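Branched-chain-amino-acid aminotransferase (Pseudomonas aeruginosa, PDB 6NST) probably catalyses the reversible, pyridoxal 5'-phosphate-dependent transfer of the amino group of leucine, isoleucine or valine to 2-oxoglutarate, giving the matching branched 2-oxo acid and glutamate. Local coordinates at residues A135-T144 / A259-D268; I10-W19 / K117-W125. The protein carries 1 engineered substitution. One frame throughout, in Å; residues are numbered along the deposited sequence.

Contact 1 (A135-T144 / A259-D268); sequences ALQQGIKVRT and AEVTPIREVD
Ile140 lays its two branches over the methyl of Thr262: CG2 and CD1 each come to 3.7 Å from Thr262 CG2, the side chains crossing at about a right angle, so one small knob sits in the fork of the isoleucine. Next along the same face, Val142 CG2 presses on Ile264 CG2 at 3.6 Å, and Phe254 of strand 251-256 touches Ile140, Val142 and Ile264 alike. The Pro263 ring packs against the C-terminal end of helix 134-138, its CD 3.4 Å from Leu136 O, while the poorly ordered Leu136 side chain extends CD1 to Val261 O. Gly139, at positive phi, makes the tight corner into the strand; this brings its CA close to Arg265 CB and turns its CA-H onto Pro263 O, CA to O 3.3 Å.

Arg265 is the residue taken up at the bulge. It runs extended from CG to NE across the glycine corner; NE makes a weak bond to Gly139 O at the guanidinium edge, and Lys141 CG packs over one face of that group. The polar face belongs to Lys141 and Glu266, which lie side by side, joined through a water that donates to Glu266 OE2 and binds Lys141 NZ weakly. A second water bridges Glu266 OE1 and Val142 O.

At the far end Asp268 receives Thr144 N on the syn lone pair of OD1, 2.6 Å away and almost straight (171°). OD2 is bonded by Tyr247 OH; the Thr144 hydroxyl is modelled implausibly close to it, so that bond is doubtful. Backbone bonds run from Ile140 N to Pro263 O (3.1 Å) and from Asp268 N to Val142 O (2.8 Å). The strands pair in parallel, and a one-residue slip between Ile140 and Lys141 is a beta bulge, within the mixed sheet of the class-IV aminotransferase fold.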
loop_
_atom_site.group_PDB
_atom_site.type_symbol
_atom_site.label_atom_id
_atom_site.label_comp_id
_atom_site.label_asym_id
_atom_site.label_seq_id
_atom_site.Cartn_x
_atom_site.Cartn_y
_atom_site.Cartn_z
ATOM N N ALA A 135 4.775 -33.707 17.073
ATOM C CA ALA A 135 4.208 -32.410 16.733
ATOM C C ALA A 135 2.736 -32.491 16.356
ATOM O O ALA A 135 2.076 -31.449 16.276
ATOM C CB ALA A 135 4.999 -31.787 15.584
ATOM N N LEU A 136 2.210 -33.695 16.128
ATOM C CA LEU A 136 0.832 -33.847 15.684
ATOM C C LEU A 136 -0.162 -33.846 16.838
ATOM O O LEU A 136 -1.357 -33.620 16.610
ATOM C CB LEU A 136 0.698 -35.138 14.874
ATOM C CG LEU A 136 -0.556 -35.395 14.041
ATOM C CD1 LEU A 136 -0.793 -34.280 13.028
ATOM C CD2 LEU A 136 -0.424 -36.736 13.343
ATOM N N GLN A 137 0.300 -34.079 18.067
ATOM C CA GLN A 137 -0.582 -34.149 19.223
ATOM C C GLN A 137 -0.184 -33.212 20.356
ATOM O O GLN A 137 -0.909 -33.138 21.354
ATOM C CB GLN A 137 -0.646 -35.588 19.757
ATOM C CG GLN A 137 -1.159 -36.600 18.740
ATOM C CD GLN A 137 -1.205 -38.011 19.290
ATOM O OE1 GLN A 137 -0.687 -38.285 20.373
ATOM N NE2 GLN A 137 -1.829 -38.916 18.545
ATOM N N GLN A 138 0.931 -32.492 20.233
ATOM C CA GLN A 138 1.398 -31.606 21.289
ATOM C C GLN A 138 1.539 -30.151 20.867
ATOM O O GLN A 138 1.544 -29.276 21.740
ATOM C CB GLN A 138 2.748 -32.095 21.838
ATOM C CG GLN A 138 2.677 -33.481 22.460
ATOM C CD GLN A 138 4.044 -34.065 22.753
ATOM O OE1 GLN A 138 5.068 -33.521 22.339
ATOM N NE2 GLN A 138 4.066 -35.183 23.469
ATOM N N GLY A 139 1.650 -29.867 19.583
ATOM C CA GLY A 139 1.736 -28.496 19.130
ATOM C C GLY A 139 3.138 -28.140 18.666
ATOM O O GLY A 139 4.143 -28.664 19.165
ATOM N N ILE A 140 3.206 -27.231 17.697
ATOM C CA ILE A 140 4.467 -26.780 17.127
ATOM C C ILE A 140 4.713 -25.333 17.532
ATOM O O ILE A 140 3.811 -24.620 17.986
ATOM C CB ILE A 140 4.487 -26.924 15.592
ATOM C CG1 ILE A 140 3.392 -26.059 14.963
ATOM C CG2 ILE A 140 4.302 -28.372 15.187
ATOM C CD1 ILE A 140 3.386 -26.085 13.447
ATOM N N LYS A 141 5.962 -24.898 17.364
ATOM C CA LYS A 141 6.336 -23.503 17.556
ATOM C C LYS A 141 6.206 -22.753 16.238
ATOM O O LYS A 141 6.595 -23.259 15.183
ATOM C CB LYS A 141 7.772 -23.382 18.072
ATOM C CG LYS A 141 7.978 -23.816 19.510
ATOM C CD LYS A 141 9.434 -23.629 19.925
ATOM C CE LYS A 141 9.893 -22.192 19.707
ATOM N NZ LYS A 141 11.310 -21.978 20.117
ATOM N N VAL A 142 5.668 -21.538 16.306
ATOM C CA VAL A 142 5.407 -20.733 15.120
ATOM C C VAL A 142 5.995 -19.343 15.326
ATOM O O VAL A 142 5.788 -18.724 16.376
ATOM C CB VAL A 142 3.899 -20.647 14.815
ATOM C CG1 VAL A 142 3.638 -19.692 13.662
ATOM C CG2 VAL A 142 3.351 -22.027 14.494
ATOM N N ARG A 143 6.729 -18.859 14.328
ATOM C CA ARG A 143 7.226 -17.491 14.298
ATOM C C ARG A 143 6.630 -16.777 13.095
ATOM O O ARG A 143 6.586 -17.339 11.995
ATOM C CB ARG A 143 8.755 -17.454 14.233
ATOM C CG ARG A 143 9.437 -17.891 15.516
ATOM C CD ARG A 143 10.951 -17.892 15.373
ATOM N NE ARG A 143 11.492 -16.548 15.204
ATOM C CZ ARG A 143 11.741 -15.713 16.207
ATOM N NH1 ARG A 143 11.492 -16.081 17.458
ATOM N NH2 ARG A 143 12.233 -14.505 15.962
ATOM N N THR A 144 6.166 -15.549 13.304
ATOM C CA THR A 144 5.640 -14.759 12.199
ATOM C C THR A 144 6.762 -14.423 11.223
ATOM O O THR A 144 7.830 -13.952 11.626
ATOM C CB THR A 144 4.985 -13.481 12.715
ATOM O OG1 THR A 144 3.952 -13.814 13.649
ATOM C CG2 THR A 144 4.382 -12.691 11.564
ATOM N N ALA A 259 0.278 -31.593 6.236
ATOM C CA ALA A 259 0.211 -31.280 7.657
ATOM C C ALA A 259 -1.059 -31.788 8.328
ATOM O O ALA A 259 -1.120 -31.797 9.564
ATOM C CB ALA A 259 0.322 -29.766 7.871
ATOM N N GLU A 260 -2.062 -32.211 7.553
ATOM C CA GLU A 260 -3.344 -32.662 8.090
ATOM C C GLU A 260 -3.926 -31.608 9.024
ATOM O O GLU A 260 -4.362 -30.549 8.568
ATOM C CB GLU A 260 -3.181 -34.010 8.794
ATOM C CG GLU A 260 -2.335 -34.988 7.988
ATOM C CD GLU A 260 -2.336 -36.389 8.558
ATOM O OE1 GLU A 260 -3.382 -37.066 8.469
ATOM O OE2 GLU A 260 -1.293 -36.812 9.100
ATOM N N VAL A 261 -3.943 -31.882 10.326
ATOM C CA VAL A 261 -4.340 -30.907 11.340
ATOM C C VAL A 261 -3.208 -30.861 12.358
ATOM O O VAL A 261 -3.049 -31.786 13.164
ATOM C CB VAL A 261 -5.673 -31.256 12.011
ATOM C CG1 VAL A 261 -6.026 -30.209 13.056
ATOM C CG2 VAL A 261 -6.779 -31.370 10.973
ATOM N N THR A 262 -2.413 -29.794 12.323
ATOM C CA THR A 262 -1.273 -29.653 13.222
ATOM C C THR A 262 -1.557 -28.563 14.244
ATOM O O THR A 262 -1.698 -27.389 13.864
ATOM C CB THR A 262 -0.004 -29.328 12.432
ATOM O OG1 THR A 262 0.304 -30.417 11.552
ATOM C CG2 THR A 262 1.166 -29.094 13.375
ATOM N N PRO A 263 -1.657 -28.887 15.530
ATOM C CA PRO A 263 -1.929 -27.851 16.531
ATOM C C PRO A 263 -0.771 -26.873 16.659
ATOM O O PRO A 263 0.384 -27.191 16.365
ATOM C CB PRO A 263 -2.124 -28.648 17.828
ATOM C CG PRO A 263 -2.424 -30.049 17.382
ATOM C CD PRO A 263 -1.657 -30.238 16.114
ATOM N N ILE A 264 -1.101 -25.666 17.110
ATOM C CA ILE A 264 -0.135 -24.593 17.312
ATOM C C ILE A 264 -0.176 -24.210 18.782
ATOM O O ILE A 264 -1.202 -23.723 19.271
ATOM C CB ILE A 264 -0.437 -23.373 16.430
ATOM C CG1 ILE A 264 -0.391 -23.745 14.948
ATOM C CG2 ILE A 264 0.532 -22.245 16.740
ATOM C CD1 ILE A 264 -0.960 -22.673 14.038
ATOM N N ARG A 265 0.934 -24.419 19.485
ATOM C CA ARG A 265 0.970 -24.119 20.908
ATOM C C ARG A 265 1.590 -22.766 21.227
ATOM O O ARG A 265 1.326 -22.227 22.308
ATOM C CB ARG A 265 1.735 -25.209 21.666
ATOM C CG ARG A 265 3.190 -25.344 21.273
ATOM C CD ARG A 265 3.880 -26.391 22.130
ATOM N NE ARG A 265 5.256 -26.619 21.702
ATOM C CZ ARG A 265 6.301 -25.938 22.159
ATOM N NH1 ARG A 265 6.128 -24.983 23.062
ATOM N NH2 ARG A 265 7.518 -26.214 21.711
ATOM N N GLU A 266 2.380 -22.199 20.316
ATOM C CA GLU A 266 3.115 -20.974 20.596
ATOM C C GLU A 266 3.303 -20.188 19.306
ATOM O O GLU A 266 3.602 -20.767 18.260
ATOM C CB GLU A 266 4.479 -21.284 21.225
ATOM C CG GLU A 266 5.173 -20.086 21.844
ATOM C CD GLU A 266 6.647 -20.337 22.091
ATOM O OE1 GLU A 266 7.362 -20.677 21.124
ATOM O OE2 GLU A 266 7.091 -20.197 23.248
ATOM N N VAL A 267 3.124 -18.872 19.387
ATOM C CA VAL A 267 3.308 -17.975 18.252
ATOM C C VAL A 267 4.123 -16.781 18.727
ATOM O O VAL A 267 3.688 -16.048 19.625
ATOM C CB VAL A 267 1.969 -17.508 17.655
ATOM C CG1 VAL A 267 2.218 -16.589 16.464
ATOM C CG2 VAL A 267 1.117 -18.691 17.239
ATOM N N ASP A 268 5.295 -16.582 18.123
ATOM C CA ASP A 268 6.170 -15.454 18.446
ATOM C C ASP A 268 6.469 -15.396 19.940
ATOM O O ASP A 268 6.486 -14.325 20.554
ATOM C CB ASP A 268 5.564 -14.137 17.957
ATOM C CG ASP A 268 5.400 -14.098 16.455
ATOM O OD1 ASP A 268 6.182 -14.785 15.764
ATOM O OD2 ASP A 268 4.494 -13.385 15.966
HETATM O O HOH W 1 9.829 -20.580 22.562
HETATM O O HOH W 2 7.230 -19.029 18.949
#

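Contact 2 (I10-W19 / K117-W125); sequences IWYDGELVQW and KVHVIIAAW
Tyr12 turns a ring face to Ile121, whose CG2 sits 3.7 Å from the Tyr12 ring centroid and 20° off its normal, a CH-pi contact. In Ile121 a chi1 of 55° puts CG1 between the backbone N and the carbonyl carbon, turning CG2 to the ring. On the opposite face of the sheet the Trp11 indole meets Val120 CG1 at its edge, CZ3 being 3.5 Å away, and Ile122 CG1 lies near CE3; Ala83 of helix 77-89 touches both Trp11 and Ile122. Between these layers Ile122 N bonds to Trp11 O (2.9 Å), answered by a weak bond from Trp11 N to Ile122 O. The strands are antiparallel: 9-12 and 15-18 form a hairpin, closed by a type I' turn from Tyr12 to Glu15, at the edge of the chain's antiparallel sheet, with 118-126 as the next strand inward. Farther along, the Trp19 ring edge approaches Ala124 O, its CZ3 3.3 Å away, and His25 of a neighbouring subunit meets the indole.

Toward the turn apolar packing gives way to polar grips, and Asp13 is firmly held. Its OD1 takes Val120 N at 2.7 Å, nearly straight (172°), and OD2 accepts from His119 ND1, also at 2.7 Å though tilted out of the imidazole plane. The loose, solvent-exposed side is at Lys117, its NZ 4.1 Å from Asp13 OD2, beyond a salt bridge.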
loop_
_atom_site.group_PDB
_atom_site.type_symbol
_atom_site.label_atom_id
_atom_site.label_comp_id
_atom_site.label_asym_id
_atom_site.label_seq_id
_atom_site.Cartn_x
_atom_site.Cartn_y
_atom_site.Cartn_z
ATOM N N ILE A 10 7.152 -44.046 -12.270
ATOM C CA ILE A 10 6.541 -42.724 -12.292
ATOM C C ILE A 10 5.747 -42.600 -13.582
ATOM O O ILE A 10 6.260 -42.915 -14.663
ATOM C CB ILE A 10 7.590 -41.599 -12.192
ATOM C CG1 ILE A 10 8.316 -41.657 -10.850
ATOM C CG2 ILE A 10 6.938 -40.238 -12.391
ATOM C CD1 ILE A 10 9.475 -40.691 -10.743
ATOM N N TRP A 11 4.498 -42.161 -13.469
ATOM C CA TRP A 11 3.697 -41.861 -14.648
ATOM C C TRP A 11 4.271 -40.629 -15.334
ATOM O O TRP A 11 4.389 -39.566 -14.717
ATOM C CB TRP A 11 2.242 -41.639 -14.253
ATOM C CG TRP A 11 1.287 -41.557 -15.403
ATOM C CD1 TRP A 11 0.584 -42.587 -15.958
ATOM C CD2 TRP A 11 0.911 -40.380 -16.125
ATOM N NE1 TRP A 11 -0.202 -42.125 -16.986
ATOM C CE2 TRP A 11 -0.017 -40.772 -17.111
ATOM C CE3 TRP A 11 1.272 -39.031 -16.039
ATOM C CZ2 TRP A 11 -0.595 -39.863 -17.996
ATOM C CZ3 TRP A 11 0.702 -38.134 -16.924
ATOM C CH2 TRP A 11 -0.219 -38.553 -17.889
ATOM N N TYR A 12 4.641 -40.773 -16.603
ATOM C CA TYR A 12 5.359 -39.727 -17.331
ATOM C C TYR A 12 4.773 -39.653 -18.738
ATOM O O TYR A 12 5.112 -40.470 -19.601
ATOM C CB TYR A 12 6.854 -40.021 -17.358
ATOM C CG TYR A 12 7.749 -38.856 -17.732
ATOM C CD1 TYR A 12 7.241 -37.719 -18.345
ATOM C CD2 TYR A 12 9.112 -38.906 -17.475
ATOM C CE1 TYR A 12 8.068 -36.663 -18.683
ATOM C CE2 TYR A 12 9.943 -37.858 -17.810
ATOM C CZ TYR A 12 9.418 -36.738 -18.413
ATOM O OH TYR A 12 10.250 -35.695 -18.746
ATOM N N ASP A 13 3.891 -38.676 -18.956
ATOM C CA ASP A 13 3.346 -38.358 -20.275
ATOM C C ASP A 13 2.660 -39.569 -20.914
ATOM O O ASP A 13 2.976 -39.981 -22.033
ATOM C CB ASP A 13 4.437 -37.794 -21.193
ATOM C CG ASP A 13 4.912 -36.419 -20.764
ATOM O OD1 ASP A 13 4.344 -35.864 -19.800
ATOM O OD2 ASP A 13 5.852 -35.891 -21.390
ATOM N N GLY A 14 1.691 -40.124 -20.189
ATOM C CA GLY A 14 0.861 -41.191 -20.705
ATOM C C GLY A 14 1.357 -42.594 -20.428
ATOM O O GLY A 14 0.599 -43.552 -20.629
ATOM N N GLU A 15 2.597 -42.753 -19.978
ATOM C CA GLU A 15 3.186 -44.063 -19.758
ATOM C C GLU A 15 3.887 -44.092 -18.409
ATOM O O GLU A 15 4.308 -43.061 -17.878
ATOM C CB GLU A 15 4.188 -44.429 -20.866
ATOM C CG GLU A 15 3.580 -44.585 -22.254
ATOM C CD GLU A 15 4.625 -44.883 -23.315
ATOM O OE1 GLU A 15 5.831 -44.840 -22.992
ATOM O OE2 GLU A 15 4.240 -45.159 -24.471
ATOM N N LEU A 16 4.007 -45.294 -17.856
ATOM C CA LEU A 16 4.829 -45.518 -16.678
ATOM C C LEU A 16 6.264 -45.757 -17.121
ATOM O O LEU A 16 6.513 -46.516 -18.063
ATOM C CB LEU A 16 4.323 -46.711 -15.867
ATOM C CG LEU A 16 2.915 -46.616 -15.281
ATOM C CD1 LEU A 16 2.489 -47.974 -14.762
ATOM C CD2 LEU A 16 2.853 -45.571 -14.175
ATOM N N VAL A 17 7.204 -45.096 -16.450
ATOM C CA VAL A 17 8.620 -45.272 -16.721
ATOM C C VAL A 17 9.305 -45.576 -15.396
ATOM O O VAL A 17 8.795 -45.254 -14.320
ATOM C CB VAL A 17 9.240 -44.029 -17.405
ATOM C CG1 VAL A 17 9.394 -42.884 -16.415
ATOM C CG2 VAL A 17 10.568 -44.374 -18.072
ATOM N N GLN A 18 10.454 -46.242 -15.484
ATOM C CA GLN A 18 11.240 -46.515 -14.290
ATOM C C GLN A 18 11.573 -45.213 -13.572
ATOM O O GLN A 18 11.778 -44.169 -14.196
ATOM C CB GLN A 18 12.524 -47.265 -14.648
ATOM C CG GLN A 18 12.297 -48.630 -15.278
ATOM C CD GLN A 18 11.694 -49.636 -14.312
ATOM O OE1 GLN A 18 11.681 -49.422 -13.100
ATOM N NE2 GLN A 18 11.191 -50.741 -14.849
ATOM N N TRP A 19 11.616 -45.288 -12.239
ATOM C CA TRP A 19 11.795 -44.091 -11.421
ATOM C C TRP A 19 13.056 -43.332 -11.818
ATOM O O TRP A 19 13.013 -42.120 -12.064
ATOM C CB TRP A 19 11.840 -44.477 -9.943
ATOM C CG TRP A 19 11.666 -43.324 -9.006
ATOM C CD1 TRP A 19 12.583 -42.356 -8.717
ATOM C CD2 TRP A 19 10.505 -43.025 -8.222
ATOM N NE1 TRP A 19 12.063 -41.469 -7.806
ATOM C CE2 TRP A 19 10.789 -41.859 -7.484
ATOM C CE3 TRP A 19 9.255 -43.631 -8.071
ATOM C CZ2 TRP A 19 9.866 -41.285 -6.611
ATOM C CZ3 TRP A 19 8.340 -43.060 -7.204
ATOM C CH2 TRP A 19 8.651 -41.899 -6.487
ATOM N N LYS A 117 6.136 -27.339 -25.212
ATOM C CA LYS A 117 5.347 -28.541 -24.996
ATOM C C LYS A 117 5.074 -28.721 -23.509
ATOM O O LYS A 117 5.938 -28.459 -22.668
ATOM C CB LYS A 117 6.065 -29.771 -25.554
ATOM C CG LYS A 117 5.221 -31.035 -25.566
ATOM C CD LYS A 117 5.973 -32.190 -26.209
ATOM C CE LYS A 117 5.135 -33.458 -26.233
ATOM N NZ LYS A 117 4.760 -33.897 -24.860
ATOM N N VAL A 118 3.861 -29.159 -23.193
ATOM C CA VAL A 118 3.437 -29.396 -21.819
ATOM C C VAL A 118 3.659 -30.863 -21.486
ATOM O O VAL A 118 3.178 -31.752 -22.201
ATOM C CB VAL A 118 1.964 -29.006 -21.617
ATOM C CG1 VAL A 118 1.536 -29.289 -20.194
ATOM C CG2 VAL A 118 1.747 -27.540 -21.961
ATOM N N HIS A 119 4.392 -31.117 -20.404
ATOM C CA HIS A 119 4.626 -32.460 -19.895
ATOM C C HIS A 119 3.959 -32.614 -18.535
ATOM O O HIS A 119 3.780 -31.638 -17.801
ATOM C CB HIS A 119 6.123 -32.754 -19.775
ATOM C CG HIS A 119 6.866 -32.642 -21.070
ATOM N ND1 HIS A 119 7.371 -33.739 -21.735
ATOM C CD2 HIS A 119 7.186 -31.565 -21.824
ATOM C CE1 HIS A 119 7.972 -33.341 -22.841
ATOM N NE2 HIS A 119 7.874 -32.027 -22.920
ATOM N N VAL A 120 3.592 -33.850 -18.199
ATOM C CA VAL A 120 2.917 -34.155 -16.942
ATOM C C VAL A 120 3.599 -35.358 -16.306
ATOM O O VAL A 120 3.839 -36.366 -16.979
ATOM C CB VAL A 120 1.416 -34.440 -17.153
ATOM C CG1 VAL A 120 0.745 -34.765 -15.830
ATOM C CG2 VAL A 120 0.734 -33.261 -17.828
ATOM N N ILE A 121 3.906 -35.259 -15.012
ATOM C CA ILE A 121 4.465 -36.374 -14.255
ATOM C C ILE A 121 3.684 -36.539 -12.962
ATOM O O ILE A 121 3.221 -35.565 -12.361
ATOM C CB ILE A 121 5.971 -36.191 -13.950
ATOM C CG1 ILE A 121 6.227 -34.853 -13.242
ATOM C CG2 ILE A 121 6.784 -36.311 -15.217
ATOM C CD1 ILE A 121 6.455 -34.988 -11.742
ATOM N N ILE A 122 3.520 -37.794 -12.545
ATOM C CA ILE A 122 2.832 -38.094 -11.295
ATOM C C ILE A 122 3.656 -39.111 -10.518
ATOM O O ILE A 122 3.647 -40.308 -10.834
ATOM C CB ILE A 122 1.401 -38.615 -11.527
ATOM C CG1 ILE A 122 0.609 -37.620 -12.380
ATOM C CG2 ILE A 122 0.698 -38.842 -10.194
ATOM C CD1 ILE A 122 -0.784 -38.069 -12.715
ATOM N N ALA A 123 4.359 -38.645 -9.490
ATOM C CA ALA A 123 5.209 -39.485 -8.660
ATOM C C ALA A 123 4.562 -39.691 -7.297
ATOM O O ALA A 123 3.952 -38.770 -6.744
ATOM C CB ALA A 123 6.596 -38.861 -8.490
ATOM N N ALA A 124 4.705 -40.902 -6.759
ATOM C CA ALA A 124 4.134 -41.253 -5.467
ATOM C C ALA A 124 5.166 -42.017 -4.655
ATOM O O ALA A 124 5.791 -42.952 -5.162
ATOM C CB ALA A 124 2.858 -42.090 -5.632
ATOM N N TRP A 125 5.342 -41.615 -3.398
ATOM C CA TRP A 125 6.282 -42.266 -2.500
ATOM C C TRP A 125 5.641 -42.406 -1.127
ATOM O O TRP A 125 4.720 -41.668 -0.771
ATOM C CB TRP A 125 7.602 -41.490 -2.401
ATOM C CG TRP A 125 7.432 -40.051 -2.019
ATOM C CD1 TRP A 125 7.384 -39.540 -0.757
ATOM C CD2 TRP A 125 7.292 -38.937 -2.910
ATOM N NE1 TRP A 125 7.220 -38.176 -0.805
ATOM C CE2 TRP A 125 7.162 -37.781 -2.115
ATOM C CE3 TRP A 125 7.267 -38.805 -4.302
ATOM C CZ2 TRP A 125 7.008 -36.510 -2.666
ATOM C CZ3 TRP A 125 7.113 -37.541 -4.846
ATOM C CH2 TRP A 125 6.983 -36.411 -4.029
#

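Along the chain the two follow in series, contact 2 first, with strand 118-126 leading on to helix 134-138, yet they lie on opposite sides of the chain's centre. Their own centres are 34 Å apart and their nearest atoms about 12 Å, so they do not touch: contact 2 belongs to the antiparallel sheet and contact 1 to the mixed one. The likely cofactor lysine, Lys160, which carries no pyridoxal phosphate in this model, is similarly distant from both, about 11 Å from the side chain of Ala259 in contact 1 and about 11 Å from that of Trp125 in contact 2. Both contacts also reach subunit interfaces, through Arg143 and Trp19 respectively, facing different neighbouring subunits.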